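PDB 5KYM: 1-acyl-sn-glycerol-3-phosphate acyltransferase from Thermotoga maritima, which catalyses acyl transfer to 1-acyl-sn-glycerol 3-phosphate (lysophosphatidic acid), giving phosphatidic acid, probably within the membrane bilayer. Local coordinates for residues A137-E140 with A141-L145; S172-I175 with A176-G180; I90-I93 with L94-A98; R42-V45 with L46-E50; R227-V230 with E231-K235. All coordinates share one frame; numbering follows the deposited sequence.

Contact 1: A137-E140 with A141-L145; sequences ALRE and AIEKL
L138 meets I142 one turn further along the same helix, and this pair makes the apolar side of the contact. L138 CD1 lies 3.6 Å from I142 CG1 and about as near to I142 CD1, and the two side chains cross obliquely. I142 CG1 sits beside its own backbone N (chi1 -68°), a setting that turns it back toward L138. The branches of I142 also pack against K178 and T179, next to helix 174-177. A serine in place of I142 would probably leave L138 CD1 without its apolar partner and open a gap against K178 and T179.

The charged pair lies on another side of the helix. E140 and K144 run side by side and point the same way, both extended beyond CG. E140 OE1 and K144 NZ form a salt bridge of 3.5 Å, a long one. K144 NZ is also held by the backbone oxygens of N122 and G123, so the lysine ties the helix to the chain before strand 124-125. On the exposed flank, R139 CG and E143 CG are 4.3 Å apart. Their charged ends do not meet, and E143 OE2 pairs with K146 instead.

Backbone bonds follow the i to i+4 pattern. A141 N gives to A137 O at 3.1 Å and I142 N to L138 O at 3.0 Å, both with N-H...O angles of 166°. A141 and L145 turn inward onto F151 of strand 151-153. This is an amphipathic alpha-helix covering the edge region of the acyltransferase sheet.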
loop_
_atom_site.group_PDB
_atom_site.type_symbol
_atom_site.label_atom_id
_atom_site.label_comp_id
_atom_site.label_asym_id
_atom_site.label_seq_id
_atom_site.Cartn_x
_atom_site.Cartn_y
_atom_site.Cartn_z
ATOM N N ALA A 137 -7.347 10.881 -13.557
ATOM C CA ALA A 137 -6.325 10.396 -12.608
ATOM C C ALA A 137 -4.913 10.341 -13.172
ATOM O O ALA A 137 -4.014 11.056 -12.716
ATOM C CB ALA A 137 -6.720 8.997 -12.115
ATOM N N LEU A 138 -4.764 9.512 -14.209
ATOM C CA LEU A 138 -3.477 9.200 -14.830
ATOM C C LEU A 138 -2.595 10.422 -15.030
ATOM O O LEU A 138 -1.408 10.334 -14.798
ATOM C CB LEU A 138 -3.677 8.462 -16.178
ATOM C CG LEU A 138 -2.690 7.344 -16.571
ATOM C CD1 LEU A 138 -1.248 7.827 -16.669
ATOM C CD2 LEU A 138 -2.782 6.149 -15.621
ATOM N N ARG A 139 -3.170 11.559 -15.423
ATOM C CA ARG A 139 -2.420 12.811 -15.587
ATOM C C ARG A 139 -1.860 13.353 -14.269
ATOM O O ARG A 139 -0.699 13.801 -14.272
ATOM C CB ARG A 139 -3.293 13.884 -16.274
ATOM C CG ARG A 139 -2.568 15.148 -16.759
ATOM C CD ARG A 139 -3.502 16.104 -17.506
ATOM N NE ARG A 139 -4.275 15.435 -18.566
ATOM C CZ ARG A 139 -3.803 15.051 -19.763
ATOM N NH1 ARG A 139 -2.532 15.258 -20.115
ATOM N NH2 ARG A 139 -4.611 14.440 -20.633
ATOM N N GLU A 140 -2.637 13.301 -13.166
ATOM C CA GLU A 140 -2.140 13.803 -11.844
ATOM C C GLU A 140 -1.026 12.922 -11.287
ATOM O O GLU A 140 -0.016 13.431 -10.759
ATOM C CB GLU A 140 -3.180 13.849 -10.730
ATOM C CG GLU A 140 -4.507 14.496 -10.985
ATOM C CD GLU A 140 -5.501 14.046 -9.932
ATOM O OE1 GLU A 140 -5.152 14.187 -8.732
ATOM O OE2 GLU A 140 -6.603 13.525 -10.294
ATOM N N ALA A 141 -1.245 11.608 -11.371
ATOM C CA ALA A 141 -0.253 10.619 -10.997
ATOM C C ALA A 141 1.052 10.903 -11.735
ATOM O O ALA A 141 2.083 11.095 -11.108
ATOM C CB ALA A 141 -0.756 9.226 -11.317
ATOM N N ILE A 142 0.984 10.998 -13.065
ATOM C CA ILE A 142 2.153 11.331 -13.890
ATOM C C ILE A 142 2.796 12.636 -13.412
ATOM O O ILE A 142 4.029 12.757 -13.265
ATOM C CB ILE A 142 1.822 11.465 -15.383
ATOM C CG1 ILE A 142 1.441 10.111 -15.975
ATOM C CG2 ILE A 142 3.040 11.976 -16.138
ATOM C CD1 ILE A 142 1.524 9.999 -17.497
ATOM N N GLU A 143 1.931 13.627 -13.163
ATOM C CA GLU A 143 2.369 14.965 -12.769
ATOM C C GLU A 143 3.005 14.943 -11.382
ATOM O O GLU A 143 4.169 15.353 -11.229
ATOM C CB GLU A 143 1.216 15.973 -12.916
ATOM C CG GLU A 143 0.781 16.342 -14.362
ATOM C CD GLU A 143 1.904 16.389 -15.438
ATOM O OE1 GLU A 143 2.800 17.241 -15.184
ATOM O OE2 GLU A 143 1.861 15.607 -16.490
ATOM N N LYS A 144 2.277 14.416 -10.396
ATOM C CA LYS A 144 2.846 14.115 -9.078
ATOM C C LYS A 144 4.163 13.335 -9.102
ATOM O O LYS A 144 5.098 13.693 -8.377
ATOM C CB LYS A 144 1.845 13.355 -8.202
ATOM C CG LYS A 144 0.783 14.255 -7.673
ATOM C CD LYS A 144 -0.463 13.573 -7.120
ATOM C CE LYS A 144 -1.372 14.672 -6.572
ATOM N NZ LYS A 144 -2.719 14.191 -6.182
ATOM N N LEU A 145 4.246 12.299 -9.933
ATOM C CA LEU A 145 5.493 11.554 -10.083
ATOM C C LEU A 145 6.637 12.436 -10.493
ATOM O O LEU A 145 7.704 12.368 -9.861
ATOM C CB LEU A 145 5.366 10.382 -11.031
ATOM C CG LEU A 145 4.790 9.144 -10.302
ATOM C CD1 LEU A 145 4.088 8.225 -11.302
ATOM C CD2 LEU A 145 5.790 8.379 -9.489
#

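Contact 2: S172-I175 with A176-G180; sequences SLMI and AVKTG
M174 CG stands opposite the backbone N (chi1 -160°), and the bend at chi2 (58°) brings SD over V177. The element is helix 174-177, a short helical turn of the acyltransferase domain, closed by a glycine. M174 SD comes within 3.5 Å of V177 CG1. M174 CG lies 3.9 Å from CD of K178, whose aliphatic chain runs across the methionine. On the buried side, L173 CD2 approaches A176 CB at 4.3 Å. Both residues also rest on V183 of strand 183-189, so this side of the turn faces the central sheet.

Backbone bonds follow the turn. L173 O takes A176 N at 2.9 Å, and V177 N only weakly. M174 O receives K178 N at 3.1 Å. At the end of the turn A176 O accepts two donors, T179 N and G180 N. G180 then leaves helical geometry with positive phi, a conformation that favours glycine.

T179 turns its hydroxyl back to the preceding turn. Its OG1 is also bonded to the N of V181, just past the glycine. T179 OG1 donates to I175 O at 2.8 Å, in the carbonyl plane.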
loop_
_atom_site.group_PDB
_atom_site.type_symbol
_atom_site.label_atom_id
_atom_site.label_comp_id
_atom_site.label_asym_id
_atom_site.label_seq_id
_atom_site.Cartn_x
_atom_site.Cartn_y
_atom_site.Cartn_z
ATOM N N SER A 172 -1.354 -0.903 -17.437
ATOM C CA SER A 172 -1.303 -0.662 -15.983
ATOM C C SER A 172 0.026 -0.014 -15.578
ATOM O O SER A 172 0.043 0.947 -14.813
ATOM C CB SER A 172 -1.618 -1.910 -15.186
ATOM O OG SER A 172 -0.794 -3.027 -15.482
ATOM N N LEU A 173 1.127 -0.464 -16.177
ATOM C CA LEU A 173 2.431 0.197 -15.977
ATOM C C LEU A 173 2.734 1.454 -16.791
ATOM O O LEU A 173 3.784 2.042 -16.643
ATOM C CB LEU A 173 3.594 -0.817 -16.080
ATOM C CG LEU A 173 3.685 -1.381 -14.653
ATOM C CD1 LEU A 173 3.214 -2.797 -14.720
ATOM C CD2 LEU A 173 5.050 -1.201 -14.035
ATOM N N MET A 174 1.793 1.937 -17.546
ATOM C CA MET A 174 2.001 3.194 -18.233
ATOM C C MET A 174 2.499 4.309 -17.308
ATOM O O MET A 174 3.297 5.118 -17.773
ATOM C CB MET A 174 0.742 3.625 -18.989
ATOM C CG MET A 174 1.038 4.642 -20.087
ATOM S SD MET A 174 2.238 4.097 -21.345
ATOM C CE MET A 174 1.376 2.740 -22.165
ATOM N N ILE A 175 2.161 4.358 -16.012
ATOM C CA ILE A 175 2.681 5.520 -15.260
ATOM C C ILE A 175 4.195 5.499 -15.103
ATOM O O ILE A 175 4.821 6.537 -15.000
ATOM C CB ILE A 175 2.017 5.802 -13.899
ATOM C CG1 ILE A 175 2.388 4.789 -12.886
ATOM C CG2 ILE A 175 0.507 5.857 -14.003
ATOM C CD1 ILE A 175 1.867 5.201 -11.549
ATOM N N ALA A 176 4.780 4.312 -15.142
ATOM C CA ALA A 176 6.244 4.174 -15.114
ATOM C C ALA A 176 6.888 4.541 -16.456
ATOM O O ALA A 176 7.827 5.345 -16.524
ATOM C CB ALA A 176 6.638 2.766 -14.711
ATOM N N VAL A 177 6.371 3.940 -17.526
ATOM C CA VAL A 177 6.816 4.232 -18.887
ATOM C C VAL A 177 6.883 5.694 -19.201
ATOM O O VAL A 177 7.883 6.133 -19.689
ATOM C CB VAL A 177 5.967 3.471 -19.928
ATOM C CG1 VAL A 177 5.731 4.276 -21.154
ATOM C CG2 VAL A 177 6.695 2.216 -20.268
ATOM N N LYS A 178 5.837 6.427 -18.875
ATOM C CA LYS A 178 5.706 7.883 -19.218
ATOM C C LYS A 178 6.391 8.842 -18.251
ATOM O O LYS A 178 6.378 10.031 -18.492
ATOM C CB LYS A 178 4.213 8.309 -19.359
ATOM C CG LYS A 178 3.609 7.974 -20.714
ATOM C CD LYS A 178 2.133 8.337 -20.801
ATOM C CE LYS A 178 1.558 8.010 -22.187
ATOM N NZ LYS A 178 2.393 8.468 -23.344
ATOM N N THR A 179 6.913 8.356 -17.132
ATOM C CA THR A 179 7.628 9.202 -16.169
ATOM C C THR A 179 9.071 8.829 -16.018
ATOM O O THR A 179 9.827 9.623 -15.463
ATOM C CB THR A 179 7.025 9.122 -14.738
ATOM O OG1 THR A 179 7.144 7.801 -14.174
ATOM C CG2 THR A 179 5.568 9.512 -14.766
ATOM N N GLY A 180 9.438 7.615 -16.423
ATOM C CA GLY A 180 10.754 7.093 -16.140
ATOM C C GLY A 180 11.160 6.883 -14.692
ATOM O O GLY A 180 12.350 6.622 -14.431
#

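Contact 3: I90-I93 with L94-A98; sequences IPLI and LGFVA
The F96 ring has L92 O at its edge, in the ring plane, with ring atom F96 CD2 3.4 Å from that oxygen. L92 CG stands opposite its backbone N (chi1 179°), which carries CD1 to the ring. L92 CD1 meets F96 CD2 at 3.9 Å, and the two side chains stand at about a right angle. K54 makes a cation-pi contact with the ring, and V64, V66 and L209 of the sheet pack on it.

Two aliphatic pairs follow the same helical spacing. I93 and V97 lie side by side, with I93 CG2 3.8 Å from V97 CB. L94 CD1 meets I90 CG2 at 4.0 Å, and L94 also packs against L121 and lies near a bound nonane. Reducing L94 to an alanine is likely to leave I90 CG2 without this partner and to open a gap beside L121 and the nonane.

Toward the end of the helix, I93 O accepts two bonds. V97 N lies 2.9 Å from I93 O, and A98 N lies 2.9 Å from I93 O on the opposite face of its plane. The bond from A98 spans five residues, one more than an alpha-helical bond. Helix 89-96 starts at the aspartate closing the HX4D signature, so this contact belongs to the core helix that packs on the central sheet next to the acyltransferase motif.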
loop_
_atom_site.group_PDB
_atom_site.type_symbol
_atom_site.label_atom_id
_atom_site.label_comp_id
_atom_site.label_asym_id
_atom_site.label_seq_id
_atom_site.Cartn_x
_atom_site.Cartn_y
_atom_site.Cartn_z
ATOM N N ILE A 90 -2.835 -1.723 1.845
ATOM C CA ILE A 90 -2.436 -0.336 1.983
ATOM C C ILE A 90 -1.701 -0.057 3.327
ATOM O O ILE A 90 -0.568 0.451 3.307
ATOM C CB ILE A 90 -3.628 0.575 1.593
ATOM C CG1 ILE A 90 -3.706 0.597 0.025
ATOM C CG2 ILE A 90 -3.473 1.998 2.087
ATOM C CD1 ILE A 90 -2.511 1.247 -0.801
ATOM N N PRO A 91 -2.314 -0.395 4.467
ATOM C CA PRO A 91 -1.541 -0.178 5.702
ATOM C C PRO A 91 -0.215 -0.955 5.711
ATOM O O PRO A 91 0.803 -0.445 6.222
ATOM C CB PRO A 91 -2.484 -0.674 6.842
ATOM C CG PRO A 91 -3.680 -1.265 6.171
ATOM C CD PRO A 91 -3.732 -0.723 4.739
ATOM N N LEU A 92 -0.240 -2.164 5.158
ATOM C CA LEU A 92 0.955 -2.969 5.030
ATOM C C LEU A 92 2.022 -2.243 4.219
ATOM O O LEU A 92 3.115 -2.059 4.734
ATOM C CB LEU A 92 0.636 -4.306 4.358
ATOM C CG LEU A 92 1.775 -5.270 4.109
ATOM C CD1 LEU A 92 2.234 -5.753 5.432
ATOM C CD2 LEU A 92 1.346 -6.421 3.259
ATOM N N ILE A 93 1.748 -1.829 2.970
ATOM C CA ILE A 93 2.783 -1.136 2.162
ATOM C C ILE A 93 3.238 0.164 2.931
ATOM O O ILE A 93 4.436 0.486 2.948
ATOM C CB ILE A 93 2.325 -0.723 0.748
ATOM C CG1 ILE A 93 1.639 -1.810 -0.075
ATOM C CG2 ILE A 93 3.470 -0.159 -0.053
ATOM C CD1 ILE A 93 2.475 -2.991 -0.404
ATOM N N LEU A 94 2.277 0.891 3.539
ATOM C CA LEU A 94 2.562 2.174 4.221
ATOM C C LEU A 94 3.553 1.970 5.363
ATOM O O LEU A 94 4.528 2.701 5.489
ATOM C CB LEU A 94 1.286 2.822 4.751
ATOM C CG LEU A 94 0.353 3.533 3.749
ATOM C CD1 LEU A 94 -0.954 4.082 4.305
ATOM C CD2 LEU A 94 1.118 4.669 3.119
ATOM N N GLY A 95 3.317 0.939 6.149
ATOM C CA GLY A 95 4.107 0.685 7.333
ATOM C C GLY A 95 5.426 -0.015 7.122
ATOM O O GLY A 95 6.301 0.053 7.971
ATOM N N PHE A 96 5.595 -0.671 5.987
ATOM C CA PHE A 96 6.756 -1.521 5.790
ATOM C C PHE A 96 7.495 -1.340 4.487
ATOM O O PHE A 96 8.452 -2.052 4.240
ATOM C CB PHE A 96 6.296 -2.982 5.886
ATOM C CG PHE A 96 5.827 -3.375 7.256
ATOM C CD1 PHE A 96 6.730 -3.784 8.218
ATOM C CD2 PHE A 96 4.518 -3.351 7.568
ATOM C CE1 PHE A 96 6.329 -4.139 9.458
ATOM C CE2 PHE A 96 4.101 -3.727 8.826
ATOM C CZ PHE A 96 5.009 -4.140 9.760
ATOM N N VAL A 97 7.061 -0.423 3.629
ATOM C CA VAL A 97 7.749 -0.202 2.347
ATOM C C VAL A 97 7.876 1.291 2.048
ATOM O O VAL A 97 8.975 1.773 1.798
ATOM C CB VAL A 97 6.975 -0.855 1.210
ATOM C CG1 VAL A 97 7.681 -0.645 -0.126
ATOM C CG2 VAL A 97 6.666 -2.311 1.538
ATOM N N ALA A 98 6.764 2.022 2.098
ATOM C CA ALA A 98 6.722 3.381 1.609
ATOM C C ALA A 98 5.459 4.145 1.986
ATOM O O ALA A 98 4.381 3.602 1.879
ATOM C CB ALA A 98 6.842 3.303 0.101
#

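Contact 4: R42-V45 with L46-E50; sequences RKYV and LKEIE
Y44 and E48 touch through a CH-pi contact on helix 38-59, the second of the two long N-terminal helices. Helices 2-34 and 38-59 probably form the two-helix motif that positions the active site in the bilayer. E48 CG lies over one face of the Y44 ring, 4.3 Å from its centroid and 26° off the ring normal. The E48 chain bends at chi2, and its carboxylate plane is turned 41° from the ring. The carboxylate has its polar partners outside the segments: E48 OE1 is hydrogen-bonded to Y24 OH of helix 2-34, and E48 OE2 pairs with K51. E48 is part of the nonane pocket, and Y44 touches a bound phospholipid, so both residues stand at the lipid-binding side.

A charged group meets an apolar one at R42. L46 CD1 lies over one face of the R42 guanidinium, 3.9 Å from NE. The arginine chain is extended from CG to NE, which brings that face to L46 CD1.

The apolar pair is V45 and I49, whose side chains also rest on Y117 of helix 114-120.

Backbone bonds are regular. L46 N reaches R42 O at 2.9 Å, E48 N reaches Y44 O at 3.0 Å, and I49 N reaches V45 O at 3.1 Å. With CG1 beside its backbone N (chi1 -69°), I49 sets CD1 4.0 Å from V45 CG1.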
loop_
_atom_site.group_PDB
_atom_site.type_symbol
_atom_site.label_atom_id
_atom_site.label_comp_id
_atom_site.label_asym_id
_atom_site.label_seq_id
_atom_site.Cartn_x
_atom_site.Cartn_y
_atom_site.Cartn_z
ATOM N N ARG A 42 7.054 17.554 7.947
ATOM C CA ARG A 42 6.751 16.513 6.978
ATOM C C ARG A 42 7.236 15.177 7.512
ATOM O O ARG A 42 6.512 14.178 7.392
ATOM C CB ARG A 42 7.367 16.814 5.618
ATOM C CG ARG A 42 6.738 16.017 4.530
ATOM C CD ARG A 42 7.396 16.031 3.131
ATOM N NE ARG A 42 6.725 15.073 2.234
ATOM C CZ ARG A 42 5.385 15.053 1.989
ATOM N NH1 ARG A 42 4.507 15.917 2.576
ATOM N NH2 ARG A 42 4.875 14.120 1.196
ATOM N N LYS A 43 8.439 15.164 8.100
ATOM C CA LYS A 43 9.045 13.938 8.592
ATOM C C LYS A 43 8.140 13.363 9.690
ATOM O O LYS A 43 7.889 12.164 9.721
ATOM C CB LYS A 43 10.450 14.154 9.144
ATOM C CG LYS A 43 11.627 13.849 8.261
ATOM C CD LYS A 43 12.958 14.401 8.824
ATOM C CE LYS A 43 13.424 13.786 10.167
ATOM N NZ LYS A 43 14.176 12.494 9.994
ATOM N N TYR A 44 7.652 14.227 10.576
ATOM C CA TYR A 44 6.823 13.828 11.705
ATOM C C TYR A 44 5.558 13.182 11.217
ATOM O O TYR A 44 5.263 12.083 11.635
ATOM C CB TYR A 44 6.496 15.044 12.586
ATOM C CG TYR A 44 5.386 14.859 13.559
ATOM C CD1 TYR A 44 5.529 14.033 14.627
ATOM C CD2 TYR A 44 4.197 15.556 13.429
ATOM C CE1 TYR A 44 4.522 13.882 15.563
ATOM C CE2 TYR A 44 3.166 15.408 14.358
ATOM C CZ TYR A 44 3.330 14.540 15.415
ATOM O OH TYR A 44 2.350 14.345 16.357
ATOM N N VAL A 45 4.830 13.837 10.316
ATOM C CA VAL A 45 3.558 13.290 9.853
ATOM C C VAL A 45 3.801 11.965 9.148
ATOM O O VAL A 45 3.067 10.976 9.386
ATOM C CB VAL A 45 2.808 14.198 8.855
ATOM C CG1 VAL A 45 1.483 13.530 8.413
ATOM C CG2 VAL A 45 2.523 15.547 9.464
ATOM N N LEU A 46 4.815 11.963 8.278
ATOM C CA LEU A 46 5.152 10.750 7.548
ATOM C C LEU A 46 5.503 9.588 8.462
ATOM O O LEU A 46 5.139 8.462 8.190
ATOM C CB LEU A 46 6.262 10.986 6.497
ATOM C CG LEU A 46 5.774 11.668 5.208
ATOM C CD1 LEU A 46 6.893 11.769 4.233
ATOM C CD2 LEU A 46 4.567 10.989 4.522
ATOM N N LYS A 47 6.195 9.863 9.550
ATOM C CA LYS A 47 6.660 8.818 10.438
ATOM C C LYS A 47 5.463 8.272 11.155
ATOM O O LYS A 47 5.347 7.071 11.286
ATOM C CB LYS A 47 7.715 9.371 11.401
ATOM C CG LYS A 47 8.500 8.360 12.199
ATOM C CD LYS A 47 9.372 7.483 11.294
ATOM C CE LYS A 47 9.483 6.072 11.843
ATOM N NZ LYS A 47 9.948 6.086 13.288
ATOM N N GLU A 48 4.532 9.139 11.553
ATOM C CA GLU A 48 3.298 8.710 12.249
ATOM C C GLU A 48 2.401 7.777 11.451
ATOM O O GLU A 48 1.724 6.942 12.046
ATOM C CB GLU A 48 2.463 9.924 12.707
ATOM C CG GLU A 48 2.988 10.700 13.898
ATOM C CD GLU A 48 3.287 9.783 15.049
ATOM O OE1 GLU A 48 2.387 8.953 15.428
ATOM O OE2 GLU A 48 4.473 9.846 15.500
ATOM N N ILE A 49 2.367 8.002 10.141
ATOM C CA ILE A 49 1.671 7.190 9.160
ATOM C C ILE A 49 2.302 5.840 9.089
ATOM O O ILE A 49 1.615 4.835 9.110
ATOM C CB ILE A 49 1.725 7.844 7.727
ATOM C CG1 ILE A 49 0.858 9.112 7.732
ATOM C CG2 ILE A 49 1.307 6.878 6.587
ATOM C CD1 ILE A 49 1.090 10.026 6.541
ATOM N N GLU A 50 3.614 5.812 8.929
ATOM C CA GLU A 50 4.361 4.579 8.908
ATOM C C GLU A 50 4.040 3.792 10.229
ATOM O O GLU A 50 3.727 2.602 10.198
ATOM C CB GLU A 50 5.831 4.905 8.703
ATOM C CG GLU A 50 6.788 3.749 8.988
ATOM C CD GLU A 50 8.246 4.083 8.783
ATOM O OE1 GLU A 50 8.639 5.203 9.101
ATOM O OE2 GLU A 50 9.030 3.224 8.321
#

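Contact 5: R227-V230 with E231-K235; sequences RKYV and EEVVK
K228 folds back against E231, so that its CE lies 3.3 Å from E231 OE1. The two side chains run side by side, but their charges stay apart: K228 NZ is 4.5 Å from E231 OE1, beyond a salt bridge. The lysine is bent at chi2, chi3 and chi4, which keeps it close to the helix. Y229 CE1 meets V233 CG2 at 3.9 Å. V230 CG1 and V234 CG2 approach to 4.1 Å.

E231 OE2 has two partners. The E231 chain is extended, and its OE2 forms a salt bridge of 3.5 Å with K235 NZ, one turn on. This oxygen also takes a weak hydrogen bond from F168 N. R227 does not pair with E231; its NH1 makes a salt bridge with E223 instead.

Regular i to i+4 backbone bonds hold the frame. E231 N gives to R227 O at 2.9 Å, and V234 N to V230 O at 2.8 Å. V230 rests on V183, while V233 and V234 rest on P185. This is a C-terminal helix packed against the central sheet, with valines on strand 183-189 and K228 and E232 exposed.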
loop_
_atom_site.group_PDB
_atom_site.type_symbol
_atom_site.label_atom_id
_atom_site.label_comp_id
_atom_site.label_asym_id
_atom_site.label_seq_id
_atom_site.Cartn_x
_atom_site.Cartn_y
_atom_site.Cartn_z
ATOM N N ARG A 227 5.619 -4.486 -18.049
ATOM C CA ARG A 227 4.511 -5.042 -17.277
ATOM C C ARG A 227 4.655 -6.513 -17.070
ATOM O O ARG A 227 4.483 -7.007 -15.970
ATOM C CB ARG A 227 3.181 -4.758 -17.938
ATOM C CG ARG A 227 1.997 -5.168 -17.093
ATOM C CD ARG A 227 0.694 -4.707 -17.707
ATOM N NE ARG A 227 0.461 -5.614 -18.819
ATOM C CZ ARG A 227 0.316 -5.270 -20.079
ATOM N NH1 ARG A 227 0.299 -3.998 -20.438
ATOM N NH2 ARG A 227 0.158 -6.224 -20.994
ATOM N N LYS A 228 5.009 -7.206 -18.139
ATOM C CA LYS A 228 5.218 -8.619 -18.089
ATOM C C LYS A 228 6.381 -9.015 -17.191
ATOM O O LYS A 228 6.353 -10.101 -16.617
ATOM C CB LYS A 228 5.313 -9.169 -19.507
ATOM C CG LYS A 228 3.958 -9.046 -20.255
ATOM C CD LYS A 228 2.673 -9.495 -19.500
ATOM C CE LYS A 228 2.733 -10.942 -18.939
ATOM N NZ LYS A 228 2.476 -11.988 -19.994
ATOM N N TYR A 229 7.381 -8.149 -17.041
ATOM C CA TYR A 229 8.611 -8.483 -16.309
ATOM C C TYR A 229 8.299 -8.411 -14.848
ATOM O O TYR A 229 8.615 -9.323 -14.041
ATOM C CB TYR A 229 9.770 -7.544 -16.716
ATOM C CG TYR A 229 11.070 -7.782 -15.986
ATOM C CD1 TYR A 229 11.353 -7.114 -14.826
ATOM C CD2 TYR A 229 12.043 -8.605 -16.483
ATOM C CE1 TYR A 229 12.515 -7.346 -14.123
ATOM C CE2 TYR A 229 13.229 -8.812 -15.817
ATOM C CZ TYR A 229 13.452 -8.178 -14.633
ATOM O OH TYR A 229 14.613 -8.318 -13.880
ATOM N N VAL A 230 7.637 -7.304 -14.526
ATOM C CA VAL A 230 7.261 -6.990 -13.155
ATOM C C VAL A 230 6.238 -8.018 -12.642
ATOM O O VAL A 230 6.378 -8.556 -11.559
ATOM C CB VAL A 230 6.739 -5.540 -13.063
ATOM C CG1 VAL A 230 6.186 -5.260 -11.662
ATOM C CG2 VAL A 230 7.855 -4.556 -13.382
ATOM N N GLU A 231 5.231 -8.296 -13.462
ATOM C CA GLU A 231 4.272 -9.382 -13.241
ATOM C C GLU A 231 4.878 -10.718 -12.902
ATOM O O GLU A 231 4.412 -11.315 -11.939
ATOM C CB GLU A 231 3.297 -9.555 -14.423
ATOM C CG GLU A 231 2.077 -10.371 -14.026
ATOM C CD GLU A 231 0.967 -10.500 -15.047
ATOM O OE1 GLU A 231 1.091 -10.062 -16.207
ATOM O OE2 GLU A 231 -0.055 -11.080 -14.641
ATOM N N GLU A 232 5.895 -11.193 -13.638
ATOM C CA GLU A 232 6.535 -12.486 -13.265
ATOM C C GLU A 232 7.231 -12.337 -11.984
ATOM O O GLU A 232 7.078 -13.215 -11.141
ATOM C CB GLU A 232 7.480 -13.156 -14.291
ATOM C CG GLU A 232 6.791 -13.998 -15.405
ATOM C CD GLU A 232 5.284 -14.336 -15.187
ATOM O OE1 GLU A 232 4.974 -15.370 -14.511
ATOM O OE2 GLU A 232 4.406 -13.571 -15.696
ATOM N N VAL A 233 7.945 -11.227 -11.806
ATOM C CA VAL A 233 8.667 -10.964 -10.521
ATOM C C VAL A 233 7.747 -11.031 -9.287
ATOM O O VAL A 233 8.046 -11.728 -8.312
ATOM C CB VAL A 233 9.411 -9.600 -10.520
ATOM C CG1 VAL A 233 9.976 -9.306 -9.136
ATOM C CG2 VAL A 233 10.524 -9.582 -11.572
ATOM N N VAL A 234 6.644 -10.313 -9.369
ATOM C CA VAL A 234 5.713 -10.242 -8.273
ATOM C C VAL A 234 5.112 -11.618 -8.042
ATOM O O VAL A 234 5.104 -12.109 -6.891
ATOM C CB VAL A 234 4.583 -9.217 -8.489
ATOM C CG1 VAL A 234 3.678 -9.242 -7.257
ATOM C CG2 VAL A 234 5.131 -7.813 -8.686
ATOM N N LYS A 235 4.638 -12.227 -9.136
ATOM C CA LYS A 235 4.009 -13.534 -9.056
ATOM C C LYS A 235 4.867 -14.591 -8.415
ATOM O O LYS A 235 4.364 -15.349 -7.590
ATOM C CB LYS A 235 3.538 -14.027 -10.420
ATOM C CG LYS A 235 2.135 -13.600 -10.751
ATOM C CD LYS A 235 1.841 -14.149 -12.108
ATOM C CE LYS A 235 0.445 -13.746 -12.576
ATOM N NZ LYS A 235 0.079 -14.518 -13.815
#

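Contact 3 lies deepest, its centre about 5 Å from that of the chain, and its side-chain contacts are apolar or aromatic. The others have their centres 15 to 18 Å out and mix apolar packing with charged residues. Contacts 1 and 2 touch through packing alone, for example L138 CD2 to I175 CG2 at 3.7 Å. Contact 2 in turn meets contact 5 through S172 and L173 on R227, and both lean on strand 183-189. Contact 4 touches contact 3 through I49 and E50, joining the N-terminal helices to the catalytic domain. Its Y44 touches a bound phospholipid, and both it and contact 3 lie near the bound nonane. Contact 5 lies opposite contact 4 across the chain's centre.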